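Local coordinates for periplasmic binding protein/LacI transcriptional regulator (Brachyspira murdochii, PDB 4KQC), which probably binds a carbohydrate as the solute-binding component of a bacterial ABC transporter, at residues A8-G13 with D53-E58; D24-A29 with I37-P42. All blocks are in the same frame, centred on the assembly; numbering follows the deposited sequence. Where two conformers were deposited one is given.

Interaction 1: residues A8-G13 with D53-E58; sequences AVVSKG and DLLDSE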
loop_
_atom_site.group_PDB
_atom_site.type_symbol
_atom_site.label_atom_id
_atom_site.label_comp_id
_atom_site.label_asym_id
_atom_site.label_seq_id
_atom_site.Cartn_x
_atom_site.Cartn_y
_atom_site.Cartn_z
ATOM N N ALA A 8 -18.661 12.313 -8.722
ATOM C CA ALA A 8 -18.266 11.008 -9.226
ATOM C C ALA A 8 -17.047 10.527 -8.494
ATOM O O ALA A 8 -16.050 11.267 -8.375
ATOM C CB ALA A 8 -17.923 11.115 -10.696
ATOM N N VAL A 9 -17.135 9.310 -7.977
ATOM C CA VAL A 9 -16.007 8.652 -7.362
ATOM C C VAL A 9 -15.643 7.390 -8.147
ATOM O O VAL A 9 -16.453 6.453 -8.213
ATOM C CB VAL A 9 -16.259 8.274 -5.903
ATOM C CG1 VAL A 9 -15.018 7.631 -5.322
ATOM C CG2 VAL A 9 -16.646 9.532 -5.119
ATOM N N VAL A 10 -14.475 7.390 -8.807
ATOM C CA VAL A 10 -14.025 6.263 -9.603
ATOM C C VAL A 10 -12.926 5.570 -8.836
ATOM O O VAL A 10 -11.860 6.139 -8.636
ATOM C CB VAL A 10 -13.598 6.739 -10.998
ATOM C CG1 VAL A 10 -13.058 5.564 -11.788
ATOM C CG2 VAL A 10 -14.753 7.445 -11.699
ATOM N N SER A 11 -13.228 4.365 -8.360
ATOM C CA SER A 11 -12.429 3.651 -7.415
ATOM C C SER A 11 -11.662 2.530 -8.118
ATOM O O SER A 11 -11.874 2.302 -9.353
ATOM C CB SER A 11 -13.368 2.975 -6.381
ATOM O OG SER A 11 -14.062 1.886 -6.999
ATOM N N LYS A 12 -10.895 1.749 -7.389
ATOM C CA LYS A 12 -10.250 0.543 -8.009
ATOM C C LYS A 12 -11.122 -0.713 -8.017
ATOM O O LYS A 12 -10.683 -1.794 -8.430
ATOM C CB LYS A 12 -8.927 0.250 -7.321
ATOM C CG LYS A 12 -7.893 1.384 -7.373
ATOM C CD LYS A 12 -6.519 0.906 -6.966
ATOM C CE LYS A 12 -5.562 2.076 -6.787
ATOM N NZ LYS A 12 -4.193 1.581 -6.554
ATOM N N GLY A 13 -12.399 -0.575 -7.668
ATOM C CA GLY A 13 -13.278 -1.719 -7.542
ATOM C C GLY A 13 -13.065 -2.549 -6.310
ATOM O O GLY A 13 -12.301 -2.166 -5.422
ATOM N N ASP A 53 -13.269 3.467 -19.330
ATOM C CA ASP A 53 -14.653 3.670 -19.776
ATOM C C ASP A 53 -15.556 4.239 -18.734
ATOM O O ASP A 53 -16.406 5.111 -19.027
ATOM C CB ASP A 53 -15.281 2.331 -20.191
ATOM C CG ASP A 53 -14.635 1.669 -21.462
ATOM O OD1 ASP A 53 -14.057 2.393 -22.308
ATOM O OD2 ASP A 53 -14.815 0.434 -21.652
ATOM N N LEU A 54 -15.412 3.734 -17.492
ATOM C CA LEU A 54 -16.225 4.233 -16.382
ATOM C C LEU A 54 -15.897 5.713 -16.102
ATOM O O LEU A 54 -16.810 6.494 -15.868
ATOM C CB LEU A 54 -16.019 3.371 -15.131
ATOM C CG LEU A 54 -16.628 1.936 -15.193
ATOM C CD1 LEU A 54 -16.115 1.114 -14.015
ATOM C CD2 LEU A 54 -18.130 2.045 -15.194
ATOM N N LEU A 55 -14.608 6.054 -16.091
ATOM C CA LEU A 55 -14.207 7.461 -15.916
ATOM C C LEU A 55 -14.813 8.349 -17.046
ATOM O O LEU A 55 -15.395 9.414 -16.764
ATOM C CB LEU A 55 -12.691 7.554 -15.837
ATOM C CG LEU A 55 -12.143 8.976 -15.662
ATOM C CD1 LEU A 55 -12.728 9.682 -14.430
ATOM C CD2 LEU A 55 -10.652 8.862 -15.533
ATOM N N ASP A 56 -14.727 7.910 -18.301
ATOM C CA ASP A 56 -15.382 8.642 -19.355
ATOM C C ASP A 56 -16.858 8.843 -19.171
ATOM O O ASP A 56 -17.368 9.947 -19.416
ATOM C CB ASP A 56 -15.174 7.921 -20.674
ATOM C CG ASP A 56 -13.770 8.229 -21.277
ATOM O OD1 ASP A 56 -13.265 9.357 -21.072
ATOM O OD2 ASP A 56 -13.212 7.384 -22.010
ATOM N N SER A 57 -17.550 7.757 -18.822
ATOM C CA SER A 57 -18.972 7.814 -18.553
ATOM C C SER A 57 -19.329 8.827 -17.456
ATOM O O SER A 57 -20.285 9.580 -17.577
ATOM C CB SER A 57 -19.482 6.381 -18.263
ATOM O OG SER A 57 -19.465 5.580 -19.475
ATOM N N GLU A 58 -18.528 8.899 -16.394
ATOM C CA GLU A 58 -18.757 9.823 -15.329
ATOM C C GLU A 58 -18.452 11.279 -15.776
ATOM O O GLU A 58 -19.173 12.195 -15.390
ATOM C CB GLU A 58 -17.905 9.432 -14.096
ATOM C CG GLU A 58 -18.371 8.162 -13.407
ATOM C CD GLU A 58 -19.814 8.256 -12.904
ATOM O OE1 GLU A 58 -20.115 9.220 -12.209
ATOM O OE2 GLU A 58 -20.715 7.440 -13.280
#
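V10 meets helix 53-58 through a single methyl: its CG2 lies 4.1 Å from L55 CD1 and equally near the CG methylene of E58. With CG1 anti to the backbone N (chi1 177°), V10 carries CG2 beside that N, where it reaches both helix residues. V10 meets L55 roughly perpendicular, and runs alongside E58 pointing the opposite way. A8, the other inward-facing residue of the strand, sets its CB 3.8 Å from E58 CB. I66 and F68 of the neighbouring strand 66-68 continue this apolar layer, both touching L55.

Strand 8-10 and helix 53-58 run antiparallel, with 174° between their directions and their axes 9.1 Å apart. This is helix-on-sheet packing in the alpha/beta lobe of a periplasmic binding protein, where helix 48-60 covers one face of the parallel sheet.

The polar element is the carboxylate of E58. Its chain bends at chi2 (-59°) and folds the acid back over A8, whose CB comes within 3.3 Å of E58 OE1. The same oxygen is hydrogen-bonded to Y6 and, weakly, to S38, while OE2 forms a salt bridge with K61; the buried acid therefore has partners for both oxygens.

Interaction 2: residues D24-A29 with I37-P42; sequences DGAEAA and ISFVGP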
loop_
_atom_site.group_PDB
_atom_site.type_symbol
_atom_site.label_atom_id
_atom_site.label_comp_id
_atom_site.label_asym_id
_atom_site.label_seq_id
_atom_site.Cartn_x
_atom_site.Cartn_y
_atom_site.Cartn_z
ATOM N N ASP A 24 -17.547 2.981 2.389
ATOM C CA ASP A 24 -18.271 3.414 3.595
ATOM C C ASP A 24 -17.889 4.852 3.991
ATOM O O ASP A 24 -18.789 5.652 4.367
ATOM C CB ASP A 24 -17.965 2.522 4.785
ATOM C CG ASP A 24 -18.530 1.096 4.640
ATOM O OD1 ASP A 24 -19.532 0.901 3.905
ATOM O OD2 ASP A 24 -17.948 0.204 5.309
ATOM N N GLY A 25 -16.594 5.157 3.935
ATOM C CA GLY A 25 -16.075 6.460 4.279
ATOM C C GLY A 25 -16.588 7.534 3.334
ATOM O O GLY A 25 -17.084 8.605 3.720
ATOM N N ALA A 26 -16.538 7.198 2.045
ATOM C CA ALA A 26 -17.045 8.080 1.010
ATOM C C ALA A 26 -18.525 8.383 1.142
ATOM O O ALA A 26 -18.934 9.526 1.028
ATOM C CB ALA A 26 -16.775 7.467 -0.380
ATOM N N GLU A 27 -19.343 7.355 1.350
ATOM C CA GLU A 27 -20.791 7.542 1.517
ATOM C C GLU A 27 -21.088 8.379 2.762
ATOM O O GLU A 27 -21.957 9.226 2.727
ATOM C CB GLU A 27 -21.492 6.204 1.554
ATOM C CG GLU A 27 -21.419 5.421 0.212
ATOM C CD GLU A 27 -22.170 5.999 -0.982
ATOM O OE1 GLU A 27 -22.870 7.017 -0.834
ATOM O OE2 GLU A 27 -22.096 5.399 -2.102
ATOM N N ALA A 28 -20.312 8.181 3.823
ATOM C CA ALA A 28 -20.492 8.994 5.007
ATOM C C ALA A 28 -20.268 10.469 4.769
ATOM O O ALA A 28 -21.102 11.289 5.182
ATOM C CB ALA A 28 -19.664 8.519 6.188
ATOM N N ALA A 29 -19.144 10.814 4.141
ATOM C CA ALA A 29 -18.837 12.191 3.809
ATOM C C ALA A 29 -19.873 12.690 2.853
ATOM O O ALA A 29 -20.244 13.878 2.923
ATOM C CB ALA A 29 -17.450 12.323 3.182
ATOM N N ILE A 37 -23.162 10.641 -4.473
ATOM C CA ILE A 37 -22.002 10.149 -5.180
ATOM C C ILE A 37 -22.298 8.885 -5.978
ATOM O O ILE A 37 -23.216 8.118 -5.657
ATOM C CB ILE A 37 -20.800 9.862 -4.240
ATOM C CG1 ILE A 37 -21.077 8.709 -3.264
ATOM C CG2 ILE A 37 -20.326 11.156 -3.579
ATOM C CD1 ILE A 37 -19.849 8.282 -2.462
ATOM N N SER A 38 -21.539 8.696 -7.042
ATOM C CA SER A 38 -21.346 7.428 -7.677
ATOM C C SER A 38 -20.099 6.790 -7.073
ATOM O O SER A 38 -19.214 7.497 -6.560
ATOM C CB SER A 38 -21.236 7.632 -9.212
ATOM O OG SER A 38 -19.958 8.218 -9.531
ATOM N N PHE A 39 -20.025 5.482 -6.970
ATOM C CA PHE A 39 -18.791 4.859 -6.473
ATOM C C PHE A 39 -18.540 3.669 -7.371
ATOM O O PHE A 39 -19.159 2.645 -7.194
ATOM C CB PHE A 39 -18.889 4.454 -4.991
ATOM C CG PHE A 39 -17.535 4.122 -4.361
ATOM C CD1 PHE A 39 -16.960 2.855 -4.486
ATOM C CD2 PHE A 39 -16.879 5.075 -3.608
ATOM C CE1 PHE A 39 -15.745 2.568 -3.882
ATOM C CE2 PHE A 39 -15.623 4.830 -3.050
ATOM C CZ PHE A 39 -15.056 3.555 -3.170
ATOM N N VAL A 40 -17.735 3.864 -8.406
ATOM C CA VAL A 40 -17.683 2.947 -9.517
ATOM C C VAL A 40 -16.261 2.482 -9.772
ATOM O O VAL A 40 -15.326 3.308 -9.869
ATOM C CB VAL A 40 -18.247 3.547 -10.853
ATOM C CG1 VAL A 40 -19.697 3.850 -10.667
ATOM C CG2 VAL A 40 -17.496 4.781 -11.362
ATOM N N GLY A 41 -16.110 1.184 -10.045
ATOM C CA GLY A 41 -14.766 0.674 -10.334
ATOM C C GLY A 41 -14.806 -0.629 -11.100
ATOM O O GLY A 41 -15.866 -1.253 -11.243
ATOM N N PRO A 42 -13.643 -1.057 -11.592
ATOM C CA PRO A 42 -13.521 -2.290 -12.396
ATOM C C PRO A 42 -13.696 -3.523 -11.589
ATOM O O PRO A 42 -13.516 -3.496 -10.376
ATOM C CB PRO A 42 -12.132 -2.163 -12.984
ATOM C CG PRO A 42 -11.373 -1.438 -11.947
ATOM C CD PRO A 42 -12.321 -0.406 -11.481
HETATM O O HOH W 1 -24.551 8.835 -2.518
HETATM O O HOH W 2 -23.542 5.926 -4.034
#
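I37 opens the contact, pushing its CD1 methyl to 3.8 Å from A26 CB. Its CG1 sits between the backbone N and the carbonyl carbon (chi1 66°), which directs that branch at the helix and lays it across the flat face of the E27 carboxylate, CD1 3.6 Å from E27 CD. Two waters join the same pair: one accepts the N-H of I37 and lies 3.0 Å from E27 OE1, to which it can donate, and the other lies between E27 OE2 and the carbonyl oxygen of I37. Replacing E27 with an alanine would probably leave both waters without their helix-side partner and uncover the CG1-CD1 branch of I37. The next residue to face the helix is F39; the CE2 side of its ring is 3.9 Å from A26 CB, which approaches obliquely.

Helix 18-33 and strand 36-40 are the last two elements of a right-handed beta-alpha-beta unit that starts at strand 6-10; helix 24-29 and strand 37-40 run nearly antiparallel, at 171°. W19, V22 and R23 of helix 18-33 also touch F39, V281 of helix 273-288 packs against A26, and strand 36-40 forms an edge of the parallel sheet beside strand 6-10.

From the N terminus the chain lays down strand 6-10, passes through helix 18-33 and returns as strand 36-40; interaction 2 closes the short turn between that helix and strand 36-40. The chain then enters helix 48-60, and interaction 1 closes the longer loop by bringing that helix back to the first strand, so the shorter closure lies wholly within the longer one. The two helices cover opposite faces of one parallel sheet, in which strands 6-10 and 36-40 are neighbours. The contacts also meet directly: S11 N lies 2.8 Å from V40 O, a probable hydrogen bond.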